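Local coordinates for protein CrmK (Actinoalloteichus sp. WH1-2216-6, PDB 5I1V) that is a flavoenzyme oxidase with covalently bound FAD that takes part in recycling a shunt product during caerulomycin biosynthesis, at residues Lys55-Val59 with Val490-Ala494; Pro178-Trp184 with Ile481-Trp485; Ala445-Asp451 with Thr468-Gly472. All coordinates share one frame; numbering follows the deposited sequence.

Contacts 1 and 2 join the C-terminal part of the chain to earlier stretches (55-59 and 178-184); contact 3 lies within it. Contacts 1 and 3 touch FAD at different ends. Contact 1 (55-59 with 490-494) reaches the adenosine half, whereas contact 3 (445-451 with 468-472) reaches the isoalloxazine and ribityl chain; their centres lie about 19 Å apart. Contact 2 (178-184 with 481-485) stands back from the cofactor, with the side chain of L182 about 10 Å from it. Contacts 1 and 2 touch directly, K482 NZ lying 2.7 Å from F491 O. Helices 466-471 and 475-485, used by contacts 3 and 2, follow each other in sequence, and contact 1 closes the loop that encloses both.

Contact 1 of 3, residues Lys55-Val59 with Val490-Ala494; sequences KRLTV and VFRHA. With FAD (flavin-adenine dinucleotide), chain E.
The adenosine end of the FAD pocket is where strand 57-60, an outermost strand of its four-stranded sheet, meets the C-terminal segment 490-494. One direct hydrogen bond joins them: R56 NH2 donates to R492 O at 2.6 Å, bent at the hydrogen (134°) and arriving from above the carbonyl plane. R56 reaches it because its chain, with CG anti to the backbone N, folds at chi2 (70°). The same bend lays R56 CD over one face of the R492 guanidinium, 3.4 Å from R492 NH2. The two guanidinium planes are 30° apart and the like charges come close, NE to NE 4.2 Å; R492 NH1 is hydrogen-bonded to N489 O, which probably helps to hold this group in place.

Two waters fill in the backbone link. One bridges K55 O, L57 N and V490 O; the other accepts from R56 NE at 2.8 Å and from R492 N, and lies within bonding distance of L57 O and V490 O. L57 CD2 packs against F491 CE1 at 4.0 Å, the two side chains running alongside each other.

V59 O accepts from the ribose hydroxyl FAD O2B at 2.6 Å, V59 CG1 lies 3.7 Å from FAD C5A, and H493 CD2 approaches FAD O3B. A backbone carbonyl accepting from the adenosine ribose fits the FAD-binding domain of the PCMH-type flavoprotein fold.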
loop_
_atom_site.group_PDB
_atom_site.type_symbol
_atom_site.label_atom_id
_atom_site.label_comp_id
_atom_site.label_asym_id
_atom_site.label_seq_id
_atom_site.Cartn_x
_atom_site.Cartn_y
_atom_site.Cartn_z
ATOM N N LYS A 55 -15.731 7.445 -31.346
ATOM C CA LYS A 55 -15.296 7.996 -30.029
ATOM C C LYS A 55 -13.865 7.720 -29.718
ATOM O O LYS A 55 -13.329 6.637 -30.004
ATOM C CB LYS A 55 -16.126 7.384 -28.894
ATOM C CG LYS A 55 -17.598 7.584 -29.107
ATOM C CD LYS A 55 -18.462 7.210 -27.921
ATOM C CE LYS A 55 -19.824 7.863 -28.152
ATOM N NZ LYS A 55 -20.804 7.431 -27.147
ATOM N N ARG A 56 -13.232 8.680 -29.055
ATOM C CA ARG A 56 -11.845 8.526 -28.649
ATOM C C ARG A 56 -11.814 7.701 -27.348
ATOM O O ARG A 56 -12.403 8.121 -26.353
ATOM C CB ARG A 56 -11.286 9.931 -28.413
ATOM C CG ARG A 56 -9.887 9.967 -27.872
ATOM C CD ARG A 56 -8.864 9.521 -28.922
ATOM N NE ARG A 56 -7.611 9.251 -28.223
ATOM C CZ ARG A 56 -6.848 10.207 -27.698
ATOM N NH1 ARG A 56 -7.160 11.498 -27.838
ATOM N NH2 ARG A 56 -5.743 9.872 -27.033
ATOM N N LEU A 57 -11.093 6.571 -27.371
ATOM C CA LEU A 57 -11.028 5.645 -26.290
ATOM C C LEU A 57 -9.605 5.510 -25.774
ATOM O O LEU A 57 -8.648 5.471 -26.572
ATOM C CB LEU A 57 -11.546 4.295 -26.768
ATOM C CG LEU A 57 -11.662 3.219 -25.675
ATOM C CD1 LEU A 57 -12.898 2.352 -25.858
ATOM C CD2 LEU A 57 -10.404 2.364 -25.714
ATOM N N THR A 58 -9.463 5.487 -24.447
ATOM C CA THR A 58 -8.202 5.093 -23.843
ATOM C C THR A 58 -8.477 4.083 -22.748
ATOM O O THR A 58 -9.611 3.967 -22.228
ATOM C CB THR A 58 -7.439 6.278 -23.228
ATOM O OG1 THR A 58 -8.297 6.947 -22.280
ATOM C CG2 THR A 58 -6.930 7.300 -24.349
ATOM N N VAL A 59 -7.417 3.391 -22.368
ATOM C CA VAL A 59 -7.459 2.378 -21.358
ATOM C C VAL A 59 -6.614 2.734 -20.147
ATOM O O VAL A 59 -5.514 3.219 -20.273
ATOM C CB VAL A 59 -6.861 1.082 -21.891
ATOM C CG1 VAL A 59 -7.009 -0.046 -20.885
ATOM C CG2 VAL A 59 -7.532 0.755 -23.203
ATOM N N VAL A 490 -6.927 3.809 -33.869
ATOM C CA VAL A 490 -7.872 3.907 -32.770
ATOM C C VAL A 490 -7.201 4.267 -31.442
ATOM O O VAL A 490 -7.744 5.008 -30.635
ATOM C CB VAL A 490 -8.636 2.587 -32.607
ATOM C CG1 VAL A 490 -9.464 2.576 -31.333
ATOM C CG2 VAL A 490 -9.569 2.381 -33.794
ATOM N N PHE A 491 -6.052 3.650 -31.192
ATOM C CA PHE A 491 -5.330 3.835 -29.959
ATOM C C PHE A 491 -4.200 4.813 -30.145
ATOM O O PHE A 491 -3.206 4.518 -30.817
ATOM C CB PHE A 491 -4.827 2.466 -29.496
ATOM C CG PHE A 491 -5.939 1.468 -29.395
ATOM C CD1 PHE A 491 -6.788 1.491 -28.286
ATOM C CD2 PHE A 491 -6.185 0.559 -30.401
ATOM C CE1 PHE A 491 -7.843 0.602 -28.201
ATOM C CE2 PHE A 491 -7.209 -0.346 -30.316
ATOM C CZ PHE A 491 -8.071 -0.313 -29.216
ATOM N N ARG A 492 -4.318 5.936 -29.485
ATOM C CA ARG A 492 -3.343 6.962 -29.657
ATOM C C ARG A 492 -3.282 7.902 -28.449
ATOM O O ARG A 492 -4.178 7.884 -27.582
ATOM C CB ARG A 492 -3.656 7.704 -30.941
ATOM C CG ARG A 492 -4.951 8.519 -30.907
ATOM C CD ARG A 492 -5.299 9.118 -32.281
ATOM N NE ARG A 492 -6.596 9.790 -32.237
ATOM C CZ ARG A 492 -7.789 9.193 -32.383
ATOM N NH1 ARG A 492 -7.911 7.880 -32.634
ATOM N NH2 ARG A 492 -8.890 9.928 -32.316
ATOM N N HIS A 493 -2.201 8.672 -28.410
ATOM C CA HIS A 493 -1.903 9.655 -27.387
ATOM C C HIS A 493 -0.711 10.479 -27.875
ATOM O O HIS A 493 -0.227 10.237 -28.987
ATOM C CB HIS A 493 -1.682 9.032 -25.999
ATOM C CG HIS A 493 -0.630 7.968 -25.932
ATOM N ND1 HIS A 493 0.713 8.235 -25.983
ATOM C CD2 HIS A 493 -0.737 6.643 -25.679
ATOM C CE1 HIS A 493 1.396 7.106 -25.830
ATOM N NE2 HIS A 493 0.533 6.130 -25.617
ATOM N N ALA A 494 -0.221 11.439 -27.088
ATOM C CA ALA A 494 0.837 12.363 -27.612
ATOM C C ALA A 494 2.074 11.596 -28.056
ATOM O O ALA A 494 2.774 12.009 -28.969
ATOM C CB ALA A 494 1.239 13.367 -26.564
HETATM P PA FAD E . -1.862 3.728 -16.767
HETATM O O1A FAD E . -1.808 5.199 -16.433
HETATM O O2A FAD E . -3.162 3.040 -16.472
HETATM O O5B FAD E . -1.454 3.499 -18.266
HETATM C C5B FAD E . -0.174 3.848 -18.782
HETATM C C4B FAD E . -0.251 3.901 -20.315
HETATM O O4B FAD E . -0.457 2.547 -20.764
HETATM C C3B FAD E . -1.385 4.684 -20.940
HETATM O O3B FAD E . -0.986 5.084 -22.239
HETATM C C2B FAD E . -2.484 3.667 -21.068
HETATM O O2B FAD E . -3.597 3.990 -21.909
HETATM C C1B FAD E . -1.690 2.405 -21.428
HETATM N N9A FAD E . -2.330 1.176 -20.896
HETATM C C8A FAD E . -2.728 0.889 -19.619
HETATM N N7A FAD E . -3.381 -0.319 -19.592
HETATM C C5A FAD E . -3.370 -0.758 -20.833
HETATM C C6A FAD E . -3.866 -1.968 -21.440
HETATM N N6A FAD E . -4.432 -2.852 -20.640
HETATM N N1A FAD E . -3.702 -2.101 -22.760
HETATM C C2A FAD E . -3.135 -1.147 -23.528
HETATM N N3A FAD E . -2.591 -0.009 -23.024
HETATM C C4A FAD E . -2.761 0.209 -21.695
HETATM N N1 FAD E . 8.342 1.482 -14.122
HETATM C C2 FAD E . 9.364 0.600 -14.017
HETATM O O2 FAD E . 9.769 -0.001 -15.019
HETATM N N3 FAD E . 9.983 0.328 -12.848
HETATM C C4 FAD E . 9.686 0.917 -11.696
HETATM O O4 FAD E . 10.266 0.599 -10.637
HETATM C C4X FAD E . 8.591 1.876 -11.698
HETATM N N5 FAD E . 8.228 2.519 -10.555
HETATM C C5X FAD E . 7.147 3.315 -10.579
HETATM C C6 FAD E . 6.658 3.855 -9.390
HETATM C C7 FAD E . 5.550 4.701 -9.338
HETATM C C7M FAD E . 5.070 5.248 -7.988
HETATM C C8 FAD E . 4.889 5.008 -10.624
HETATM C C8M FAD E . 3.702 5.929 -10.685
HETATM C C9 FAD E . 5.360 4.487 -11.835
HETATM C C9A FAD E . 6.469 3.642 -11.858
HETATM N N10 FAD E . 6.952 3.088 -13.050
HETATM C C10 FAD E . 7.982 2.167 -12.998
HETATM C "C1'" FAD E . 6.494 3.555 -14.358
HETATM C "C2'" FAD E . 5.387 2.691 -14.869
HETATM O "O2'" FAD E . 5.950 1.517 -15.422
HETATM C "C3'" FAD E . 4.523 3.394 -15.862
HETATM O "O3'" FAD E . 3.969 4.583 -15.233
HETATM C "C4'" FAD E . 3.418 2.464 -16.407
HETATM O "O4'" FAD E . 3.084 2.919 -17.718
HETATM C "C5'" FAD E . 2.207 2.476 -15.495
HETATM O "O5'" FAD E . 1.260 1.533 -15.998
HETATM P P FAD E . -0.209 1.661 -15.415
HETATM O O1P FAD E . -0.176 1.725 -13.933
HETATM O O2P FAD E . -1.090 0.639 -16.061
HETATM O O3P FAD E . -0.633 3.129 -15.957
HETATM O O HOH W 1 -10.207 5.997 -30.180
HETATM O O HOH W 2 -7.033 6.510 -28.354
#

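Contact 2 of 3, residues Pro178-Trp184 with Ile481-Trp485; sequences PNRDLWW and IKSRW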
loop_
_atom_site.group_PDB
_atom_site.type_symbol
_atom_site.label_atom_id
_atom_site.label_comp_id
_atom_site.label_asym_id
_atom_site.label_seq_id
_atom_site.Cartn_x
_atom_site.Cartn_y
_atom_site.Cartn_z
ATOM N N PRO A 178 2.167 -16.920 -36.068
ATOM C CA PRO A 178 1.830 -15.938 -37.116
ATOM C C PRO A 178 1.700 -14.478 -36.577
ATOM O O PRO A 178 1.935 -13.509 -37.315
ATOM C CB PRO A 178 0.537 -16.506 -37.726
ATOM C CG PRO A 178 -0.054 -17.396 -36.648
ATOM C CD PRO A 178 1.106 -17.931 -35.884
ATOM N N ASN A 179 1.437 -14.322 -35.280
ATOM C CA ASN A 179 1.297 -12.992 -34.684
ATOM C C ASN A 179 2.448 -12.606 -33.790
ATOM O O ASN A 179 2.274 -11.835 -32.857
ATOM C CB ASN A 179 -0.011 -12.982 -33.915
ATOM C CG ASN A 179 -1.175 -13.303 -34.820
ATOM O OD1 ASN A 179 -1.134 -12.970 -35.980
ATOM N ND2 ASN A 179 -2.179 -13.951 -34.303
ATOM N N ARG A 180 3.642 -13.118 -34.096
ATOM C CA ARG A 180 4.794 -12.852 -33.272
ATOM C C ARG A 180 5.183 -11.385 -33.308
ATOM O O ARG A 180 5.745 -10.874 -32.355
ATOM C CB ARG A 180 5.963 -13.717 -33.722
ATOM C CG ARG A 180 7.044 -13.871 -32.694
ATOM C CD ARG A 180 8.171 -14.739 -33.232
ATOM N NE ARG A 180 9.028 -15.083 -32.108
ATOM C CZ ARG A 180 9.943 -14.282 -31.573
ATOM N NH1 ARG A 180 10.160 -13.081 -32.074
ATOM N NH2 ARG A 180 10.656 -14.701 -30.527
ATOM N N ASP A 181 4.883 -10.695 -34.402
ATOM C CA ASP A 181 5.100 -9.256 -34.455
ATOM C C ASP A 181 4.339 -8.492 -33.365
ATOM O O ASP A 181 4.872 -7.578 -32.741
ATOM C CB ASP A 181 4.787 -8.690 -35.859
ATOM C CG ASP A 181 3.336 -8.936 -36.308
ATOM O OD1 ASP A 181 2.697 -9.961 -35.916
ATOM O OD2 ASP A 181 2.835 -8.118 -37.120
ATOM N N LEU A 182 3.076 -8.826 -33.172
ATOM C CA LEU A 182 2.279 -8.252 -32.093
ATOM C C LEU A 182 2.875 -8.533 -30.714
ATOM O O LEU A 182 2.918 -7.637 -29.839
ATOM C CB LEU A 182 0.823 -8.745 -32.146
ATOM C CG LEU A 182 -0.193 -8.004 -31.311
ATOM C CD1 LEU A 182 -0.128 -6.510 -31.624
ATOM C CD2 LEU A 182 -1.587 -8.569 -31.564
ATOM N N TRP A 183 3.352 -9.759 -30.510
ATOM C CA TRP A 183 4.015 -10.116 -29.255
ATOM C C TRP A 183 5.248 -9.250 -29.093
ATOM O O TRP A 183 5.478 -8.663 -28.029
ATOM C CB TRP A 183 4.362 -11.603 -29.189
ATOM C CG TRP A 183 5.320 -11.916 -28.075
ATOM C CD1 TRP A 183 5.017 -12.220 -26.795
ATOM C CD2 TRP A 183 6.736 -11.890 -28.164
ATOM N NE1 TRP A 183 6.149 -12.396 -26.073
ATOM C CE2 TRP A 183 7.232 -12.181 -26.890
ATOM C CE3 TRP A 183 7.634 -11.628 -29.211
ATOM C CZ2 TRP A 183 8.592 -12.302 -26.625
ATOM C CZ3 TRP A 183 8.969 -11.679 -28.951
ATOM C CH2 TRP A 183 9.453 -12.023 -27.665
ATOM N N TRP A 184 6.032 -9.101 -30.162
ATOM C CA TRP A 184 7.265 -8.358 -30.062
ATOM C C TRP A 184 7.047 -6.892 -29.717
ATOM O O TRP A 184 7.812 -6.308 -28.968
ATOM C CB TRP A 184 8.052 -8.481 -31.366
ATOM C CG TRP A 184 9.404 -7.819 -31.368
ATOM C CD1 TRP A 184 10.592 -8.391 -30.985
ATOM C CD2 TRP A 184 9.736 -6.500 -31.814
ATOM N NE1 TRP A 184 11.619 -7.518 -31.165
ATOM C CE2 TRP A 184 11.136 -6.349 -31.672
ATOM C CE3 TRP A 184 8.994 -5.434 -32.308
ATOM C CZ2 TRP A 184 11.809 -5.182 -32.029
ATOM C CZ3 TRP A 184 9.662 -4.283 -32.672
ATOM C CH2 TRP A 184 11.068 -4.164 -32.522
ATOM N N ILE A 481 4.348 -2.458 -37.366
ATOM C CA ILE A 481 3.447 -3.337 -36.652
ATOM C C ILE A 481 2.141 -2.546 -36.338
ATOM O O ILE A 481 1.042 -3.069 -36.444
ATOM C CB ILE A 481 4.144 -3.891 -35.395
ATOM C CG1 ILE A 481 5.323 -4.734 -35.830
ATOM C CG2 ILE A 481 3.182 -4.692 -34.532
ATOM C CD1 ILE A 481 6.291 -5.127 -34.722
ATOM N N LYS A 482 2.287 -1.300 -35.946
ATOM C CA LYS A 482 1.165 -0.422 -35.674
ATOM C C LYS A 482 0.211 -0.371 -36.852
ATOM O O LYS A 482 -1.006 -0.507 -36.731
ATOM C CB LYS A 482 1.694 0.976 -35.331
ATOM C CG LYS A 482 0.645 2.098 -35.342
ATOM C CD LYS A 482 -0.228 2.030 -34.088
ATOM C CE LYS A 482 -1.346 3.058 -34.142
ATOM N NZ LYS A 482 -2.050 3.104 -32.842
ATOM N N SER A 483 0.803 -0.218 -38.019
ATOM C CA SER A 483 0.059 -0.075 -39.221
ATOM C C SER A 483 -0.644 -1.387 -39.589
ATOM O O SER A 483 -1.716 -1.368 -40.170
ATOM C CB SER A 483 0.979 0.469 -40.311
ATOM O OG SER A 483 0.465 0.145 -41.550
ATOM N N ARG A 484 -0.084 -2.524 -39.200
ATOM C CA ARG A 484 -0.726 -3.784 -39.484
ATOM C C ARG A 484 -1.865 -4.067 -38.512
ATOM O O ARG A 484 -2.886 -4.661 -38.875
ATOM C CB ARG A 484 0.326 -4.890 -39.397
ATOM C CG ARG A 484 -0.175 -6.318 -39.446
ATOM C CD ARG A 484 0.951 -7.258 -39.917
ATOM N NE ARG A 484 1.178 -8.427 -39.059
ATOM C CZ ARG A 484 0.442 -9.544 -39.035
ATOM N NH1 ARG A 484 -0.624 -9.665 -39.813
ATOM N NH2 ARG A 484 0.771 -10.547 -38.212
ATOM N N TRP A 485 -1.678 -3.696 -37.251
ATOM C CA TRP A 485 -2.588 -4.193 -36.197
ATOM C C TRP A 485 -3.622 -3.169 -35.694
ATOM O O TRP A 485 -4.663 -3.556 -35.161
ATOM C CB TRP A 485 -1.759 -4.745 -35.045
ATOM C CG TRP A 485 -1.230 -6.095 -35.290
ATOM C CD1 TRP A 485 0.049 -6.428 -35.567
ATOM C CD2 TRP A 485 -1.971 -7.316 -35.282
ATOM N NE1 TRP A 485 0.156 -7.765 -35.755
ATOM C CE2 TRP A 485 -1.056 -8.347 -35.542
ATOM C CE3 TRP A 485 -3.289 -7.644 -35.008
ATOM C CZ2 TRP A 485 -1.422 -9.671 -35.597
ATOM C CZ3 TRP A 485 -3.666 -8.980 -35.094
ATOM C CH2 TRP A 485 -2.728 -9.973 -35.367
#
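D181 and R484 form a side-on salt bridge between helices 180-185 and 475-485. R484 NE donates to D181 OD2 at 2.6 Å, close to straight, and R484 NH2 to D181 OD1 at 3.1 Å, both on the syn side of the carboxylate, whose plane is only 16° from that of the guanidinium. D181 presents both oxygens with CG set between the backbone N and the carbonyl carbon (chi1 60°), while R484 bends at chi3 to bring its NE edge round. D181 OD2 takes a second bond, from W485 NE1 at 3.0 Å, entering from above the carboxylate plane on the face opposite to R484 NE. Three N-H groups from two residues thus hold the carboxylate's rotation and probably help to stabilise its negative charge.

The short helix segments cross at -124° with axes 10.3 Å apart, joining the helix that follows strand 166-172 of the five-stranded antiparallel sheet to the last helix of the chain. The indole of W485 lies between L182 and the R484 guanidinium: L182 CD2 sits 3.8 Å above the centre of its six-membered ring, a CH-pi contact, and W485 CZ2 lies over one face of the guanidinium. With an alanine here, D181 OD2 is likely to lose its second donor and a gap to open beside L182. Farther along, I481 CD1 touches W184 CE3 at 3.6 Å, the side chains crossing at about a right angle; I481 CD1 also lies 3.5 Å from D181 O.

Contact 3 of 3, residues Ala445-Asp451 with Thr468-Gly472; sequences AYINYPD and TIYYG. With FAD (flavin-adenine dinucleotide), chain E.
Y470 carries CG beside its backbone N and anti to the carbonyl carbon (chi1 -74°), which sends its ring across to the loop 445-451, while I447, with CG1 anti to the backbone N (chi1 -167°), lays CD1 over one face of that ring, 4.1 Å from its centroid. This is a CH-pi contact, 20° off the ring normal. At the ring's far end Y470 OH accepts from D451 N at 2.8 Å and lies 2.6 Å from a water that donates to Y449 O. On the helix side A445 N donates to I469 O at 2.9 Å, nearly straight, and A445 CB packs on Y470 CE1. A further water links I447 N to Y470 O. I447 CG1 rests on the hydroxyl end of Y471, whose OH is hydrogen-bonded to G189 O.

The type I turn from Y446 to Y449 thus stands between helix 466-471 and FAD. Y446 OH donates to FAD O2 at 2.6 Å and accepts from N448 ND2, and N448 OD1 takes a bond from FAD O4' at 3.0 Å. Y449 OH comes 3.2 Å from FAD C4X. A C-terminal tyrosine-bearing loop at the isoalloxazine is characteristic of the flavin site of berberine bridge enzyme-like oxidases.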
loop_
_atom_site.group_PDB
_atom_site.type_symbol
_atom_site.label_atom_id
_atom_site.label_comp_id
_atom_site.label_asym_id
_atom_site.label_seq_id
_atom_site.Cartn_x
_atom_site.Cartn_y
_atom_site.Cartn_z
ATOM N N ALA A 445 15.954 7.584 -23.248
ATOM C CA ALA A 445 15.036 7.660 -22.114
ATOM C C ALA A 445 14.032 6.535 -22.154
ATOM O O ALA A 445 13.895 5.868 -23.169
ATOM C CB ALA A 445 14.315 8.984 -22.130
ATOM N N TYR A 446 13.305 6.378 -21.046
ATOM C CA TYR A 446 12.385 5.260 -20.863
ATOM C C TYR A 446 10.952 5.641 -21.105
ATOM O O TYR A 446 10.420 6.538 -20.492
ATOM C CB TYR A 446 12.592 4.751 -19.435
ATOM C CG TYR A 446 11.799 3.537 -19.003
ATOM C CD1 TYR A 446 11.606 2.445 -19.839
ATOM C CD2 TYR A 446 11.308 3.465 -17.714
ATOM C CE1 TYR A 446 10.894 1.330 -19.399
ATOM C CE2 TYR A 446 10.622 2.356 -17.252
ATOM C CZ TYR A 446 10.398 1.306 -18.102
ATOM O OH TYR A 446 9.712 0.234 -17.634
ATOM N N ILE A 447 10.269 4.873 -21.963
ATOM C CA ILE A 447 8.946 5.204 -22.371
ATOM C C ILE A 447 7.952 5.187 -21.222
ATOM O O ILE A 447 6.977 5.910 -21.257
ATOM C CB ILE A 447 8.475 4.299 -23.555
ATOM C CG1 ILE A 447 7.190 4.870 -24.211
ATOM C CG2 ILE A 447 8.234 2.857 -23.093
ATOM C CD1 ILE A 447 7.282 6.250 -24.806
ATOM N N ASN A 448 8.207 4.399 -20.197
ATOM C CA ASN A 448 7.332 4.338 -19.010
ATOM C C ASN A 448 7.514 5.529 -18.021
ATOM O O ASN A 448 6.771 5.656 -17.035
ATOM C CB ASN A 448 7.535 3.027 -18.323
ATOM C CG ASN A 448 6.558 1.976 -18.803
ATOM O OD1 ASN A 448 5.525 2.329 -19.408
ATOM N ND2 ASN A 448 6.860 0.702 -18.551
ATOM N N TYR A 449 8.486 6.393 -18.296
ATOM C CA TYR A 449 8.520 7.744 -17.678
ATOM C C TYR A 449 8.418 8.813 -18.768
ATOM O O TYR A 449 9.376 9.540 -18.989
ATOM C CB TYR A 449 9.813 7.963 -16.910
ATOM C CG TYR A 449 9.984 7.005 -15.752
ATOM C CD1 TYR A 449 8.979 6.869 -14.814
ATOM C CD2 TYR A 449 11.166 6.317 -15.552
ATOM C CE1 TYR A 449 9.098 6.023 -13.740
ATOM C CE2 TYR A 449 11.293 5.434 -14.475
ATOM C CZ TYR A 449 10.248 5.297 -13.586
ATOM O OH TYR A 449 10.311 4.466 -12.503
ATOM N N PRO A 450 7.285 8.881 -19.475
ATOM C CA PRO A 450 7.218 9.766 -20.643
ATOM C C PRO A 450 7.276 11.241 -20.270
ATOM O O PRO A 450 6.698 11.633 -19.276
ATOM C CB PRO A 450 5.827 9.528 -21.206
ATOM C CG PRO A 450 5.026 9.109 -19.995
ATOM C CD PRO A 450 5.968 8.283 -19.176
ATOM N N ASP A 451 7.885 12.029 -21.138
ATOM C CA ASP A 451 8.004 13.470 -20.863
ATOM C C ASP A 451 7.681 14.209 -22.131
ATOM O O ASP A 451 8.506 14.217 -23.061
ATOM C CB ASP A 451 9.427 13.719 -20.484
ATOM C CG ASP A 451 9.752 15.184 -20.275
ATOM O OD1 ASP A 451 8.850 16.063 -20.321
ATOM O OD2 ASP A 451 10.969 15.423 -20.053
ATOM N N THR A 468 13.071 8.602 -31.334
ATOM C CA THR A 468 14.418 8.084 -31.271
ATOM C C THR A 468 14.976 7.953 -29.880
ATOM O O THR A 468 15.656 6.960 -29.556
ATOM C CB THR A 468 15.321 9.001 -32.088
ATOM O OG1 THR A 468 14.786 8.995 -33.412
ATOM C CG2 THR A 468 16.759 8.517 -32.027
ATOM N N ILE A 469 14.700 8.961 -29.062
ATOM C CA ILE A 469 15.158 8.985 -27.708
ATOM C C ILE A 469 14.567 7.823 -26.885
ATOM O O ILE A 469 15.255 7.269 -26.045
ATOM C CB ILE A 469 14.833 10.321 -27.043
ATOM C CG1 ILE A 469 15.674 11.411 -27.703
ATOM C CG2 ILE A 469 15.166 10.254 -25.562
ATOM C CD1 ILE A 469 15.149 12.802 -27.508
ATOM N N TYR A 470 13.298 7.474 -27.140
ATOM C CA TYR A 470 12.629 6.410 -26.357
ATOM C C TYR A 470 12.796 5.020 -26.944
ATOM O O TYR A 470 12.793 4.025 -26.215
ATOM C CB TYR A 470 11.119 6.707 -26.237
ATOM C CG TYR A 470 10.801 7.811 -25.298
ATOM C CD1 TYR A 470 11.022 7.655 -23.945
ATOM C CD2 TYR A 470 10.248 9.025 -25.747
ATOM C CE1 TYR A 470 10.712 8.647 -23.061
ATOM C CE2 TYR A 470 9.953 10.038 -24.867
ATOM C CZ TYR A 470 10.176 9.827 -23.512
ATOM O OH TYR A 470 9.929 10.781 -22.563
ATOM N N TYR A 471 12.943 4.931 -28.272
ATOM C CA TYR A 471 12.903 3.629 -28.933
ATOM C C TYR A 471 14.223 3.221 -29.664
ATOM O O TYR A 471 14.342 2.138 -30.239
ATOM C CB TYR A 471 11.709 3.602 -29.882
ATOM C CG TYR A 471 10.351 3.673 -29.249
ATOM C CD1 TYR A 471 9.902 2.648 -28.438
ATOM C CD2 TYR A 471 9.501 4.731 -29.467
ATOM C CE1 TYR A 471 8.638 2.678 -27.861
ATOM C CE2 TYR A 471 8.262 4.780 -28.876
ATOM C CZ TYR A 471 7.819 3.727 -28.101
ATOM O OH TYR A 471 6.574 3.700 -27.499
ATOM N N GLY A 472 15.235 4.061 -29.620
ATOM C CA GLY A 472 16.477 3.722 -30.310
ATOM C C GLY A 472 16.218 3.622 -31.790
ATOM O O GLY A 472 15.641 4.529 -32.375
HETATM P PA FAD E . -1.862 3.728 -16.767
HETATM O O1A FAD E . -1.808 5.199 -16.433
HETATM O O2A FAD E . -3.162 3.040 -16.472
HETATM O O5B FAD E . -1.454 3.499 -18.266
HETATM C C5B FAD E . -0.174 3.848 -18.782
HETATM C C4B FAD E . -0.251 3.901 -20.315
HETATM O O4B FAD E . -0.457 2.547 -20.764
HETATM C C3B FAD E . -1.385 4.684 -20.940
HETATM O O3B FAD E . -0.986 5.084 -22.239
HETATM C C2B FAD E . -2.484 3.667 -21.068
HETATM O O2B FAD E . -3.597 3.990 -21.909
HETATM C C1B FAD E . -1.690 2.405 -21.428
HETATM N N9A FAD E . -2.330 1.176 -20.896
HETATM C C8A FAD E . -2.728 0.889 -19.619
HETATM N N7A FAD E . -3.381 -0.319 -19.592
HETATM C C5A FAD E . -3.370 -0.758 -20.833
HETATM C C6A FAD E . -3.866 -1.968 -21.440
HETATM N N6A FAD E . -4.432 -2.852 -20.640
HETATM N N1A FAD E . -3.702 -2.101 -22.760
HETATM C C2A FAD E . -3.135 -1.147 -23.528
HETATM N N3A FAD E . -2.591 -0.009 -23.024
HETATM C C4A FAD E . -2.761 0.209 -21.695
HETATM N N1 FAD E . 8.342 1.482 -14.122
HETATM C C2 FAD E . 9.364 0.600 -14.017
HETATM O O2 FAD E . 9.769 -0.001 -15.019
HETATM N N3 FAD E . 9.983 0.328 -12.848
HETATM C C4 FAD E . 9.686 0.917 -11.696
HETATM O O4 FAD E . 10.266 0.599 -10.637
HETATM C C4X FAD E . 8.591 1.876 -11.698
HETATM N N5 FAD E . 8.228 2.519 -10.555
HETATM C C5X FAD E . 7.147 3.315 -10.579
HETATM C C6 FAD E . 6.658 3.855 -9.390
HETATM C C7 FAD E . 5.550 4.701 -9.338
HETATM C C7M FAD E . 5.070 5.248 -7.988
HETATM C C8 FAD E . 4.889 5.008 -10.624
HETATM C C8M FAD E . 3.702 5.929 -10.685
HETATM C C9 FAD E . 5.360 4.487 -11.835
HETATM C C9A FAD E . 6.469 3.642 -11.858
HETATM N N10 FAD E . 6.952 3.088 -13.050
HETATM C C10 FAD E . 7.982 2.167 -12.998
HETATM C "C1'" FAD E . 6.494 3.555 -14.358
HETATM C "C2'" FAD E . 5.387 2.691 -14.869
HETATM O "O2'" FAD E . 5.950 1.517 -15.422
HETATM C "C3'" FAD E . 4.523 3.394 -15.862
HETATM O "O3'" FAD E . 3.969 4.583 -15.233
HETATM C "C4'" FAD E . 3.418 2.464 -16.407
HETATM O "O4'" FAD E . 3.084 2.919 -17.718
HETATM C "C5'" FAD E . 2.207 2.476 -15.495
HETATM O "O5'" FAD E . 1.260 1.533 -15.998
HETATM P P FAD E . -0.209 1.661 -15.415
HETATM O O1P FAD E . -0.176 1.725 -13.933
HETATM O O2P FAD E . -1.090 0.639 -16.061
HETATM O O3P FAD E . -0.633 3.129 -15.957
HETATM O O HOH W 3 11.747 3.159 -23.774
HETATM O O HOH W 4 11.296 10.696 -20.408
#